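Hemolysin activator protein CdiB (PDB 6WIL) probably secretes its partner toxin CdiA across the outer membrane as a TpsB (Omp85-superfamily) transporter in contact-dependent growth inhibition. Local coordinates at residues Leu29-Asn37 / Leu171-Lys182; Ile152-Gly160 / Asn243-Ile251. One frame throughout, in Å; residues are numbered along the deposited sequence.

Contact 1 of 2, residues Leu29-Asn37 / Leu171-Lys182; sequences LAQQTPYQN and LKRLDQGLENLK. With SO4 (sulfate ion), chain B.
Gln32 and Glu179 fasten the extended linker that follows helix 8-27 to helix 171-181 of the second POTRA domain. The backbone N of Gln32 donates to Glu179 OE1 at 3.1 Å with an N-H...O angle of 153°, arriving from above the carboxylate plane. A glutamate suits this place: extended beyond CG, it spans the gap from helix to linker. Further along, the Gln32 amide lies stacked over the Asp175 carboxylate, their planes 16° apart, with Gln32 CD 3.8 Å from Asp175 OD1. Tyr35 and Asp175 approach each other from opposite directions; Tyr35 CG is set between its own backbone N and carbonyl carbon (chi1 59°), which aims the ring at the first turns of the helix. Its OH donates to Asp175 OD2 near the ring plane; the modelled 2.4 Å is very short, and the exact length is doubtful. Beside this polar end, Tyr35 CE1 packs on Leu171 CD2 at 3.7 Å. At Lys182, Ala30 CB rests against CE, also 3.7 Å away.

The barrel supplies the charges that hold Glu179 in place: Arg325 forms a salt bridge with OE1, and Lys330 one with OE2. Lys330 also donates to Gln31 OE1, which probably offsets the approach of two acceptors, Gln31 OE1 and Glu179 OE2, 3.0 Å apart. The folded Gln31 chain returns its amide to the linker, where NE2 donates to Leu29 O. Away from the linker, Arg173 NH1 holds O3 of a sulfate, probably from the crystallisation liquor, at 3.1 Å.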
ATOM      1  N   LEU A  29       6.138  -3.044   4.791  1.00 45.26           N
ATOM      2  CA  LEU A  29       5.798  -2.326   6.013  1.00 60.09           C
ATOM      3  C   LEU A  29       4.594  -2.982   6.680  1.00 77.14           C
ATOM      4  O   LEU A  29       3.502  -3.030   6.101  1.00 63.30           O
ATOM      5  CB  LEU A  29       5.525  -0.857   5.705  1.00 45.15           C
ATOM      6  CG  LEU A  29       6.652  -0.166   4.929  1.00 54.38           C
ATOM      7  CD1 LEU A  29       6.471   1.342   4.938  1.00 61.11           C
ATOM      8  CD2 LEU A  29       8.019  -0.548   5.478  1.00 55.55           C
ATOM      9  N   ALA A  30       4.799  -3.478   7.899  1.00 78.47           N
ATOM     10  CA  ALA A  30       3.781  -4.260   8.589  1.00 83.75           C
ATOM     11  C   ALA A  30       2.577  -3.397   8.952  1.00 72.11           C
ATOM     12  O   ALA A  30       2.726  -2.296   9.488  1.00 78.05           O
ATOM     13  CB  ALA A  30       4.372  -4.896   9.846  1.00 55.14           C
ATOM     14  N   GLN A  31       1.383  -3.906   8.666  1.00 83.58           N
ATOM     15  CA  GLN A  31       0.138  -3.239   9.015  1.00 74.28           C
ATOM     16  C   GLN A  31      -0.470  -3.864  10.263  1.00 62.63           C
ATOM     17  O   GLN A  31      -0.090  -4.957  10.691  1.00 79.71           O
ATOM     18  CB  GLN A  31      -0.867  -3.311   7.861  1.00 73.36           C
ATOM     19  CG  GLN A  31      -0.348  -2.719   6.569  1.00 67.24           C
ATOM     20  CD  GLN A  31       0.300  -1.365   6.780  1.00 78.80           C
ATOM     21  OE1 GLN A  31      -0.378  -0.369   7.036  1.00 70.86           O
ATOM     22  NE2 GLN A  31       1.624  -1.325   6.684  1.00 75.55           N
ATOM     23  N   GLN A  32      -1.422  -3.143  10.850  1.00 81.94           N
ATOM     24  CA  GLN A  32      -2.175  -3.671  11.979  1.00 68.07           C
ATOM     25  C   GLN A  32      -3.111  -4.777  11.507  1.00 63.22           C
ATOM     26  O   GLN A  32      -3.732  -4.677  10.444  1.00 71.16           O
ATOM     27  CB  GLN A  32      -2.961  -2.548  12.661  1.00 57.33           C
ATOM     28  CG  GLN A  32      -4.203  -2.985  13.435  1.00 75.58           C
ATOM     29  CD  GLN A  32      -3.888  -3.555  14.805  1.00 75.15           C
ATOM     30  OE1 GLN A  32      -2.760  -3.462  15.284  1.00 93.15           O
ATOM     31  NE2 GLN A  32      -4.890  -4.148  15.443  1.00 71.54           N
ATOM     32  N   THR A  33      -3.190  -5.844  12.294  1.00 65.35           N
ATOM     33  CA  THR A  33      -4.045  -6.967  11.945  1.00 65.55           C
ATOM     34  C   THR A  33      -5.505  -6.519  11.906  1.00 70.24           C
ATOM     35  O   THR A  33      -5.947  -5.768  12.784  1.00 74.58           O
ATOM     36  CB  THR A  33      -3.862  -8.099  12.959  1.00 66.04           C
ATOM     37  OG1 THR A  33      -2.474  -8.444  13.043  1.00 73.81           O
ATOM     38  CG2 THR A  33      -4.659  -9.332  12.555  1.00 62.95           C
ATOM     39  N   PRO A  34      -6.270  -6.932  10.898  1.00 59.46           N
ATOM     40  CA  PRO A  34      -7.679  -6.527  10.832  1.00 66.77           C
ATOM     41  C   PRO A  34      -8.498  -7.085  11.988  1.00 66.97           C
ATOM     42  O   PRO A  34      -8.167  -8.117  12.578  1.00 68.70           O
ATOM     43  CB  PRO A  34      -8.153  -7.096   9.488  1.00 54.29           C
ATOM     44  CG  PRO A  34      -7.131  -8.121   9.106  1.00 46.53           C
ATOM     45  CD  PRO A  34      -5.841  -7.632   9.675  1.00 62.02           C
ATOM     46  N   TYR A  35      -9.581  -6.375  12.309  1.00 51.76           N
ATOM     47  CA  TYR A  35     -10.474  -6.748  13.400  1.00 65.60           C
ATOM     48  C   TYR A  35     -11.809  -6.043  13.201  1.00 76.86           C
ATOM     49  O   TYR A  35     -11.952  -5.177  12.335  1.00 70.81           O
ATOM     50  CB  TYR A  35      -9.867  -6.396  14.766  1.00 58.85           C
ATOM     51  CG  TYR A  35      -9.552  -4.925  14.934  1.00 51.61           C
ATOM     52  CD1 TYR A  35     -10.507  -4.039  15.422  1.00 46.15           C
ATOM     53  CD2 TYR A  35      -8.302  -4.420  14.601  1.00 52.16           C
ATOM     54  CE1 TYR A  35     -10.226  -2.694  15.573  1.00 49.81           C
ATOM     55  CE2 TYR A  35      -8.010  -3.076  14.749  1.00 39.36           C
ATOM     56  CZ  TYR A  35      -8.975  -2.218  15.235  1.00 55.52           C
ATOM     57  OH  TYR A  35      -8.689  -0.881  15.379  1.00 56.77           O
ATOM     58  N   GLN A  36     -12.795  -6.424  14.029  1.00 83.73           N
ATOM     59  CA  GLN A  36     -14.126  -5.801  14.046  1.00 76.21           C
ATOM     60  C   GLN A  36     -14.479  -5.476  15.498  1.00 98.60           C
ATOM     61  O   GLN A  36     -15.276  -6.172  16.132  1.00 94.79           O
ATOM     62  CB  GLN A  36     -15.172  -6.702  13.398  1.00 80.92           C
ATOM     63  CG  GLN A  36     -15.040  -6.824  11.895  1.00 86.82           C
ATOM     64  CD  GLN A  36     -16.296  -7.365  11.245  1.00 90.12           C
ATOM     65  OE1 GLN A  36     -17.068  -6.618  10.643  1.00 83.07           O
ATOM     66  NE2 GLN A  36     -16.509  -8.671  11.364  1.00 92.25           N
ATOM     67  N   ASN A  37     -13.886  -4.398  16.015  1.00104.20           N
ATOM     68  CA  ASN A  37     -14.043  -4.066  17.428  1.00107.14           C
ATOM     69  C   ASN A  37     -15.442  -3.543  17.736  1.00102.13           C
ATOM     70  O   ASN A  37     -16.033  -3.910  18.761  1.00 98.22           O
ATOM     71  CB  ASN A  37     -12.975  -3.051  17.840  1.00 89.87           C
ATOM     72  CG  ASN A  37     -13.317  -2.328  19.126  1.00 90.79           C
ATOM     73  OD1 ASN A  37     -13.167  -2.873  20.220  1.00104.37           O
ATOM     74  ND2 ASN A  37     -13.772  -1.087  18.999  1.00 79.41           N
ATOM     75  N   LEU A 171      -8.609   4.502  19.387  1.00 34.14           N
ATOM     76  CA  LEU A 171      -8.032   3.305  18.789  1.00 43.89           C
ATOM     77  C   LEU A 171      -7.449   3.556  17.402  1.00 48.13           C
ATOM     78  O   LEU A 171      -6.564   2.808  16.974  1.00 42.42           O
ATOM     79  CB  LEU A 171      -9.089   2.202  18.716  1.00 37.78           C
ATOM     80  CG  LEU A 171      -8.623   0.799  18.325  1.00 52.84           C
ATOM     81  CD1 LEU A 171      -7.556   0.295  19.288  1.00 49.61           C
ATOM     82  CD2 LEU A 171      -9.806  -0.153  18.288  1.00 54.73           C
ATOM     83  N   LYS A 172      -7.923   4.581  16.690  1.00 39.13           N
ATOM     84  CA  LYS A 172      -7.362   4.884  15.376  1.00 40.43           C
ATOM     85  C   LYS A 172      -5.940   5.417  15.498  1.00 44.11           C
ATOM     86  O   LYS A 172      -5.080   5.102  14.668  1.00 36.69           O
ATOM     87  CB  LYS A 172      -8.245   5.888  14.637  1.00 38.61           C
ATOM     88  CG  LYS A 172      -9.525   5.305  14.059  1.00 37.24           C
ATOM     89  CD  LYS A 172     -10.299   6.368  13.290  1.00 47.44           C
ATOM     90  CE  LYS A 172     -11.626   6.682  13.959  1.00 59.56           C
ATOM     91  NZ  LYS A 172     -12.592   5.552  13.828  1.00 52.63           N
ATOM     92  N   ARG A 173      -5.678   6.226  16.526  1.00 44.23           N
ATOM     93  CA  ARG A 173      -4.339   6.755  16.748  1.00 44.79           C
ATOM     94  C   ARG A 173      -3.408   5.712  17.351  1.00 42.15           C
ATOM     95  O   ARG A 173      -2.213   5.704  17.038  1.00 47.09           O
ATOM     96  CB  ARG A 173      -4.411   7.994  17.641  1.00 40.14           C
ATOM     97  CG  ARG A 173      -5.317   9.071  17.070  1.00 38.72           C
ATOM     98  CD  ARG A 173      -5.255  10.364  17.862  1.00 33.05           C
ATOM     99  NE  ARG A 173      -5.949  11.434  17.155  1.00 40.20           N
ATOM    100  CZ  ARG A 173      -5.343  12.377  16.442  1.00 43.84           C
ATOM    101  NH1 ARG A 173      -4.021  12.402  16.355  1.00 45.98           N
ATOM    102  NH2 ARG A 173      -6.062  13.303  15.824  1.00 41.69           N
ATOM    103  N   LEU A 174      -3.929   4.824  18.202  1.00 35.91           N
ATOM    104  CA  LEU A 174      -3.116   3.716  18.695  1.00 49.42           C
ATOM    105  C   LEU A 174      -2.654   2.829  17.545  1.00 41.90           C
ATOM    106  O   LEU A 174      -1.485   2.430  17.485  1.00 32.62           O
ATOM    107  CB  LEU A 174      -3.899   2.891  19.716  1.00 41.41           C
ATOM    108  CG  LEU A 174      -4.418   3.587  20.975  1.00 53.86           C
ATOM    109  CD1 LEU A 174      -4.917   2.555  21.980  1.00 49.26           C
ATOM    110  CD2 LEU A 174      -3.345   4.469  21.587  1.00 46.93           C
ATOM    111  N   ASP A 175      -3.567   2.504  16.625  1.00 35.51           N
ATOM    112  CA  ASP A 175      -3.221   1.633  15.508  1.00 40.13           C
ATOM    113  C   ASP A 175      -2.227   2.303  14.570  1.00 41.05           C
ATOM    114  O   ASP A 175      -1.305   1.651  14.066  1.00 37.60           O
ATOM    115  CB  ASP A 175      -4.481   1.231  14.741  1.00 42.10           C
ATOM    116  CG  ASP A 175      -5.295   0.170  15.457  1.00 50.08           C
ATOM    117  OD1 ASP A 175      -4.841  -0.337  16.506  1.00 54.01           O
ATOM    118  OD2 ASP A 175      -6.394  -0.161  14.962  1.00 63.24           O
ATOM    119  N   GLN A 176      -2.406   3.600  14.314  1.00 33.60           N
ATOM    120  CA  GLN A 176      -1.469   4.323  13.464  1.00 40.00           C
ATOM    121  C   GLN A 176      -0.072   4.317  14.068  1.00 46.22           C
ATOM    122  O   GLN A 176       0.908   3.968  13.398  1.00 34.77           O
ATOM    123  CB  GLN A 176      -1.955   5.754  13.251  1.00 30.39           C
ATOM    124  CG  GLN A 176      -1.122   6.519  12.249  1.00 33.49           C
ATOM    125  CD  GLN A 176      -1.187   5.900  10.864  1.00 47.98           C
ATOM    126  OE1 GLN A 176      -2.183   5.271  10.499  1.00 28.27           O
ATOM    127  NE2 GLN A 176      -0.119   6.068  10.087  1.00 38.31           N
ATOM    128  N   GLY A 177       0.036   4.699  15.342  1.00 34.44           N
ATOM    129  CA  GLY A 177       1.330   4.691  16.000  1.00 39.93           C
ATOM    130  C   GLY A 177       1.933   3.303  16.091  1.00 38.07           C
ATOM    131  O   GLY A 177       3.141   3.127  15.917  1.00 42.24           O
ATOM    132  N   LEU A 178       1.100   2.296  16.362  1.00 31.94           N
ATOM    133  CA  LEU A 178       1.586   0.921  16.378  1.00 38.84           C
ATOM    134  C   LEU A 178       2.155   0.516  15.021  1.00 41.29           C
ATOM    135  O   LEU A 178       3.187  -0.160  14.950  1.00 37.81           O
ATOM    136  CB  LEU A 178       0.459  -0.019  16.797  1.00 37.58           C
ATOM    137  CG  LEU A 178       0.727  -1.520  16.823  1.00 46.88           C
ATOM    138  CD1 LEU A 178       0.209  -2.108  18.120  1.00 59.39           C
ATOM    139  CD2 LEU A 178       0.032  -2.163  15.645  1.00 59.72           C
ATOM    140  N   GLU A 179       1.497   0.921  13.930  1.00 28.21           N
ATOM    141  CA  GLU A 179       1.993   0.573  12.602  1.00 34.31           C
ATOM    142  C   GLU A 179       3.320   1.259  12.313  1.00 21.20           C
ATOM    143  O   GLU A 179       4.219   0.660  11.712  1.00 29.35           O
ATOM    144  CB  GLU A 179       0.961   0.942  11.539  1.00 37.42           C
ATOM    145  CG  GLU A 179       0.033  -0.192  11.159  1.00 60.59           C
ATOM    146  CD  GLU A 179      -1.205   0.297  10.434  1.00 68.15           C
ATOM    147  OE1 GLU A 179      -2.313  -0.176  10.762  1.00 55.33           O
ATOM    148  OE2 GLU A 179      -1.072   1.169   9.546  1.00 69.87           O
ATOM    149  N   ASN A 180       3.459   2.516  12.739  1.00 31.71           N
ATOM    150  CA  ASN A 180       4.715   3.234  12.559  1.00 41.62           C
ATOM    151  C   ASN A 180       5.853   2.566  13.319  1.00 40.81           C
ATOM    152  O   ASN A 180       6.986   2.505  12.826  1.00 39.30           O
ATOM    153  CB  ASN A 180       4.553   4.686  13.005  1.00 28.89           C
ATOM    154  CG  ASN A 180       3.640   5.468  12.093  1.00 29.12           C
ATOM    155  OD1 ASN A 180       3.318   5.020  10.995  1.00 42.12           O
ATOM    156  ND2 ASN A 180       3.230   6.653  12.532  1.00 44.51           N
ATOM    157  N   LEU A 181       5.573   2.052  14.520  1.00 27.75           N
ATOM    158  CA  LEU A 181       6.624   1.412  15.305  1.00 30.21           C
ATOM    159  C   LEU A 181       6.964   0.029  14.770  1.00 35.96           C
ATOM    160  O   LEU A 181       8.088  -0.448  14.962  1.00 40.56           O
ATOM    161  CB  LEU A 181       6.217   1.314  16.777  1.00 29.96           C
ATOM    162  CG  LEU A 181       6.029   2.616  17.554  1.00 47.46           C
ATOM    163  CD1 LEU A 181       5.862   2.346  19.051  1.00 42.97           C
ATOM    164  CD2 LEU A 181       7.188   3.558  17.302  1.00 35.73           C
ATOM    165  N   LYS A 182       6.018  -0.633  14.108  1.00 31.62           N
ATOM    166  CA  LYS A 182       6.280  -1.964  13.576  1.00 35.26           C
ATOM    167  C   LYS A 182       7.160  -1.946  12.335  1.00 31.74           C
ATOM    168  O   LYS A 182       7.540  -3.018  11.855  1.00 34.99           O
ATOM    169  CB  LYS A 182       4.967  -2.684  13.270  1.00 32.99           C
ATOM    170  CG  LYS A 182       4.315  -3.289  14.500  1.00 41.99           C
ATOM    171  CD  LYS A 182       2.857  -3.613  14.246  1.00 50.12           C
ATOM    172  CE  LYS A 182       2.677  -4.603  13.106  1.00 54.44           C
ATOM    173  NZ  LYS A 182       3.089  -5.984  13.477  1.00 61.28           N
TER
HETATM  174  S   SO4 B 601      -3.132  15.012  13.489  0.83 76.78           S
HETATM  175  O1  SO4 B 601      -4.375  14.330  13.136  0.83 53.65           O
HETATM  176  O2  SO4 B 601      -2.369  15.282  12.272  0.83 70.70           O
HETATM  177  O3  SO4 B 601      -2.355  14.160  14.390  0.83 62.97           O
HETATM  178  O4  SO4 B 601      -3.429  16.275  14.160  0.83 77.00           O

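Contact 2 of 2, residues Ile152-Gly160 / Asn243-Ile251; sequences ISSLQLKTG and NNPFHLNDI
Gln156 of helix 154-160 projects into the loop 244-249, and its amide is set at a different angle to each neighbour there. It meets the Asn244 amide from the opposite direction with the planes 46° apart, crosses Asn249 obliquely, and stands perpendicular to the His247 ring, near the edge of that ring. The aliphatic CG of Gln156 lies 3.2 Å from His247 O.

A direct hydrogen bond between the segments uses the backbone of Gln156. Asn249 ND2 donates to Gln156 O at 3.3 Å, with the acceptor almost in the Asn249 amide plane. Gly160 N, the regular helical donor, reaches the same oxygen from the opposite face of the carbonyl plane, giving it two donors. Gly160 has no side chain to obstruct Asn249 ND2, which lies 3.8 Å from Gly160 CA. On the outer side, Leu155 and Leu248 meet by their CD2 methyls, 3.7 Å apart; Leu155 reaches across because CG stands opposite its backbone N (chi1 178°). Ser153 serves as N-cap, its OG accepting from Gln156 N at 3.0 Å, and a water bridges that OG to His247 O.

Asp250 braces the loop from within. Its OD2 receives Phe246 N on the syn lone pair, while OD1 accepts from Leu248 N at 2.9 Å; Tyr275 also binds OD2. Asn244 and Asn249 both adopt left-handed backbone angles, which asparagine tolerates well. Asn244 opens a type I turn ending at His247. The whole is a POTRA helix docked on the hairpin connection between barrel strands 232-243 and 251-261, the POTRA-to-barrel junction of the Omp85 superfamily.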
ATOM      1  N   ILE A 152      13.858   3.131  22.905  1.00 32.53           N
ATOM      2  CA  ILE A 152      13.228   4.045  21.961  1.00 39.73           C
ATOM      3  C   ILE A 152      13.428   5.463  22.475  1.00 37.71           C
ATOM      4  O   ILE A 152      13.112   5.770  23.628  1.00 52.03           O
ATOM      5  CB  ILE A 152      11.734   3.713  21.749  1.00 39.95           C
ATOM      6  CG1 ILE A 152      11.098   4.698  20.772  1.00 37.97           C
ATOM      7  CG2 ILE A 152      10.971   3.687  23.067  1.00 25.27           C
ATOM      8  CD1 ILE A 152       9.819   4.193  20.146  1.00 37.17           C
ATOM      9  N   SER A 153      13.982   6.323  21.626  1.00 44.59           N
ATOM     10  CA  SER A 153      14.213   7.700  22.023  1.00 46.02           C
ATOM     11  C   SER A 153      12.886   8.437  22.168  1.00 53.12           C
ATOM     12  O   SER A 153      11.862   8.052  21.594  1.00 50.25           O
ATOM     13  CB  SER A 153      15.097   8.415  21.003  1.00 31.64           C
ATOM     14  OG  SER A 153      14.313   8.988  19.972  1.00 48.22           O
ATOM     15  N   SER A 154      12.913   9.514  22.953  1.00 58.93           N
ATOM     16  CA  SER A 154      11.710  10.319  23.130  1.00 48.52           C
ATOM     17  C   SER A 154      11.258  10.940  21.817  1.00 43.47           C
ATOM     18  O   SER A 154      10.054  11.105  21.590  1.00 48.62           O
ATOM     19  CB  SER A 154      11.953  11.400  24.182  1.00 42.40           C
ATOM     20  OG  SER A 154      12.282  10.815  25.431  1.00 75.91           O
ATOM     21  N   LEU A 155      12.203  11.278  20.938  1.00 42.79           N
ATOM     22  CA  LEU A 155      11.840  11.808  19.629  1.00 50.52           C
ATOM     23  C   LEU A 155      11.101  10.763  18.801  1.00 41.93           C
ATOM     24  O   LEU A 155      10.117  11.080  18.122  1.00 39.32           O
ATOM     25  CB  LEU A 155      13.092  12.294  18.899  1.00 37.10           C
ATOM     26  CG  LEU A 155      12.915  12.846  17.482  1.00 53.47           C
ATOM     27  CD1 LEU A 155      11.951  14.022  17.474  1.00 41.64           C
ATOM     28  CD2 LEU A 155      14.262  13.247  16.892  1.00 41.54           C
ATOM     29  N   GLN A 156      11.555   9.507  18.858  1.00 34.84           N
ATOM     30  CA  GLN A 156      10.886   8.432  18.132  1.00 36.21           C
ATOM     31  C   GLN A 156       9.424   8.305  18.541  1.00 42.77           C
ATOM     32  O   GLN A 156       8.546   8.148  17.685  1.00 54.42           O
ATOM     33  CB  GLN A 156      11.615   7.112  18.366  1.00 42.24           C
ATOM     34  CG  GLN A 156      12.500   6.652  17.226  1.00 34.04           C
ATOM     35  CD  GLN A 156      13.241   5.379  17.567  1.00 47.30           C
ATOM     36  OE1 GLN A 156      12.950   4.311  17.025  1.00 50.43           O
ATOM     37  NE2 GLN A 156      14.202   5.481  18.482  1.00 50.10           N
ATOM     38  N   LEU A 157       9.142   8.360  19.846  1.00 43.62           N
ATOM     39  CA  LEU A 157       7.756   8.286  20.297  1.00 37.33           C
ATOM     40  C   LEU A 157       6.950   9.475  19.798  1.00 41.31           C
ATOM     41  O   LEU A 157       5.810   9.315  19.349  1.00 62.38           O
ATOM     42  CB  LEU A 157       7.694   8.214  21.820  1.00 32.36           C
ATOM     43  CG  LEU A 157       8.113   6.908  22.486  1.00 33.87           C
ATOM     44  CD1 LEU A 157       8.121   7.085  23.995  1.00 30.85           C
ATOM     45  CD2 LEU A 157       7.182   5.778  22.084  1.00 28.89           C
ATOM     46  N   LYS A 158       7.527  10.678  19.862  1.00 35.55           N
ATOM     47  CA  LYS A 158       6.792  11.870  19.452  1.00 36.46           C
ATOM     48  C   LYS A 158       6.447  11.834  17.966  1.00 43.56           C
ATOM     49  O   LYS A 158       5.343  12.228  17.572  1.00 41.92           O
ATOM     50  CB  LYS A 158       7.593  13.128  19.788  1.00 38.95           C
ATOM     51  CG  LYS A 158       7.118  14.362  19.038  1.00 51.54           C
ATOM     52  CD  LYS A 158       7.526  15.654  19.717  1.00 52.78           C
ATOM     53  CE  LYS A 158       6.986  16.852  18.943  1.00 61.64           C
ATOM     54  NZ  LYS A 158       7.292  18.146  19.611  1.00 73.78           N
ATOM     55  N   THR A 159       7.372  11.364  17.123  1.00 51.94           N
ATOM     56  CA  THR A 159       7.122  11.367  15.684  1.00 36.86           C
ATOM     57  C   THR A 159       6.336  10.141  15.232  1.00 37.37           C
ATOM     58  O   THR A 159       5.521  10.241  14.308  1.00 44.74           O
ATOM     59  CB  THR A 159       8.441  11.458  14.908  1.00 48.49           C
ATOM     60  OG1 THR A 159       9.264  10.320  15.202  1.00 42.11           O
ATOM     61  CG2 THR A 159       9.189  12.730  15.274  1.00 34.19           C
ATOM     62  N   GLY A 160       6.565   8.987  15.862  1.00 31.57           N
ATOM     63  CA  GLY A 160       5.839   7.788  15.484  1.00 33.65           C
ATOM     64  C   GLY A 160       4.416   7.723  16.005  1.00 39.60           C
ATOM     65  O   GLY A 160       3.547   7.133  15.355  1.00 43.66           O
ATOM     66  N   ASN A 243      17.528  -0.718   8.789  1.00 44.51           N
ATOM     67  CA  ASN A 243      16.344  -0.528   9.617  1.00 32.63           C
ATOM     68  C   ASN A 243      16.647   0.473  10.725  1.00 41.85           C
ATOM     69  O   ASN A 243      17.555   0.252  11.534  1.00 29.43           O
ATOM     70  CB  ASN A 243      15.893  -1.863  10.205  1.00 34.07           C
ATOM     71  CG  ASN A 243      14.556  -1.771  10.889  1.00 40.76           C
ATOM     72  OD1 ASN A 243      14.481  -1.603  12.106  1.00 50.25           O
ATOM     73  ND2 ASN A 243      13.486  -1.889  10.112  1.00 50.83           N
ATOM     74  N   ASN A 244      15.882   1.566  10.757  1.00 39.42           N
ATOM     75  CA  ASN A 244      15.965   2.604  11.782  1.00 38.09           C
ATOM     76  C   ASN A 244      17.357   3.232  11.874  1.00 37.26           C
ATOM     77  O   ASN A 244      17.871   3.404  12.987  1.00 35.89           O
ATOM     78  CB  ASN A 244      15.563   2.022  13.142  1.00 32.18           C
ATOM     79  CG  ASN A 244      14.997   3.066  14.089  1.00 37.48           C
ATOM     80  OD1 ASN A 244      14.392   4.050  13.660  1.00 40.38           O
ATOM     81  ND2 ASN A 244      15.189   2.852  15.389  1.00 42.61           N
ATOM     82  N   PRO A 245      17.982   3.622  10.753  1.00 37.68           N
ATOM     83  CA  PRO A 245      19.376   4.097  10.842  1.00 40.78           C
ATOM     84  C   PRO A 245      19.531   5.394  11.617  1.00 41.45           C
ATOM     85  O   PRO A 245      20.453   5.508  12.433  1.00 42.01           O
ATOM     86  CB  PRO A 245      19.782   4.260   9.371  1.00 46.14           C
ATOM     87  CG  PRO A 245      18.510   4.559   8.673  1.00 38.47           C
ATOM     88  CD  PRO A 245      17.449   3.764   9.385  1.00 33.83           C
ATOM     89  N   PHE A 246      18.663   6.379  11.391  1.00 42.88           N
ATOM     90  CA  PHE A 246      18.721   7.644  12.111  1.00 32.15           C
ATOM     91  C   PHE A 246      17.790   7.676  13.321  1.00 40.38           C
ATOM     92  O   PHE A 246      17.496   8.760  13.836  1.00 34.11           O
ATOM     93  CB  PHE A 246      18.405   8.807  11.169  1.00 42.23           C
ATOM     94  CG  PHE A 246      19.471   9.057  10.144  1.00 45.52           C
ATOM     95  CD1 PHE A 246      20.637   9.722  10.489  1.00 47.69           C
ATOM     96  CD2 PHE A 246      19.309   8.629   8.839  1.00 48.59           C
ATOM     97  CE1 PHE A 246      21.626   9.951   9.553  1.00 40.55           C
ATOM     98  CE2 PHE A 246      20.293   8.857   7.894  1.00 49.29           C
ATOM     99  CZ  PHE A 246      21.453   9.520   8.252  1.00 50.98           C
ATOM    100  N   HIS A 247      17.331   6.510  13.782  1.00 27.32           N
ATOM    101  CA  HIS A 247      16.459   6.397  14.955  1.00 41.97           C
ATOM    102  C   HIS A 247      15.250   7.319  14.841  1.00 38.84           C
ATOM    103  O   HIS A 247      14.945   8.108  15.739  1.00 48.63           O
ATOM    104  CB  HIS A 247      17.235   6.663  16.243  1.00 43.66           C
ATOM    105  CG  HIS A 247      18.178   5.562  16.607  1.00 50.36           C
ATOM    106  ND1 HIS A 247      19.343   5.320  15.910  1.00 38.21           N
ATOM    107  CD2 HIS A 247      18.118   4.623  17.579  1.00 36.72           C
ATOM    108  CE1 HIS A 247      19.963   4.284  16.443  1.00 53.25           C
ATOM    109  NE2 HIS A 247      19.241   3.842  17.457  1.00 43.13           N
ATOM    110  N   LEU A 248      14.557   7.212  13.711  1.00 44.44           N
ATOM    111  CA  LEU A 248      13.362   8.000  13.438  1.00 44.84           C
ATOM    112  C   LEU A 248      12.239   7.107  12.933  1.00 39.66           C
ATOM    113  O   LEU A 248      11.346   7.572  12.219  1.00 37.03           O
ATOM    114  CB  LEU A 248      13.660   9.107  12.427  1.00 48.35           C
ATOM    115  CG  LEU A 248      14.581  10.241  12.877  1.00 39.08           C
ATOM    116  CD1 LEU A 248      14.943  11.145  11.708  1.00 46.15           C
ATOM    117  CD2 LEU A 248      13.917  11.043  13.984  1.00 46.06           C
ATOM    118  N   ASN A 249      12.274   5.821  13.296  1.00 22.01           N
ATOM    119  CA  ASN A 249      11.380   4.817  12.719  1.00 34.46           C
ATOM    120  C   ASN A 249      11.507   4.798  11.200  1.00 42.70           C
ATOM    121  O   ASN A 249      10.556   4.484  10.481  1.00 40.21           O
ATOM    122  CB  ASN A 249       9.922   5.044  13.147  1.00 34.19           C
ATOM    123  CG  ASN A 249       9.789   5.353  14.630  1.00 30.56           C
ATOM    124  OD1 ASN A 249      10.018   4.493  15.475  1.00 36.33           O
ATOM    125  ND2 ASN A 249       9.416   6.587  14.948  1.00 32.63           N
ATOM    126  N   ASP A 250      12.696   5.138  10.708  1.00 37.99           N
ATOM    127  CA  ASP A 250      12.953   5.290   9.286  1.00 27.87           C
ATOM    128  C   ASP A 250      13.483   3.992   8.690  1.00 27.83           C
ATOM    129  O   ASP A 250      13.960   3.101   9.393  1.00 32.08           O
ATOM    130  CB  ASP A 250      13.947   6.425   9.039  1.00 39.36           C
ATOM    131  CG  ASP A 250      15.135   6.377   9.986  1.00 56.44           C
ATOM    132  OD1 ASP A 250      14.957   5.925  11.138  1.00 41.86           O
ATOM    133  OD2 ASP A 250      16.243   6.795   9.582  1.00 49.75           O
ATOM    134  N   ILE A 251      13.387   3.893   7.369  1.00 30.95           N
ATOM    135  CA  ILE A 251      13.864   2.725   6.638  1.00 36.74           C
ATOM    136  C   ILE A 251      14.607   3.202   5.402  1.00 29.95           C
ATOM    137  O   ILE A 251      14.081   4.001   4.620  1.00 37.99           O
ATOM    138  CB  ILE A 251      12.709   1.777   6.260  1.00 40.00           C
ATOM    139  CG1 ILE A 251      12.238   1.013   7.499  1.00 43.56           C
ATOM    140  CG2 ILE A 251      13.140   0.810   5.169  1.00 27.90           C
ATOM    141  CD1 ILE A 251      10.890   0.383   7.341  1.00 44.44           C
TER
HETATM  142  O   HOH W   1      16.336   9.974  17.820  1.00 57.61           O

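In the fold
From the N terminus, the chain leaves helix 8-27 through the linker of contact 1, then runs through the first POTRA domain and into the second before reaching helix 171-181, so contact 1 closes a loop that contains the first domain and the start of the second. Helix 154-160 lies within this loop, yet its partner, 243-251, comes after it, in the barrel; contact 2 thus closes a second loop that crosses the first. The centres of the two contacts are about 17 Å apart, and the contacts touch: Asn180 ND2 probably bonds Gly160 O at 2.9 Å, linking successive POTRA helices, while Leu29 packs on Ile251. Together they tie linker, second POTRA domain and early barrel strands into one junction.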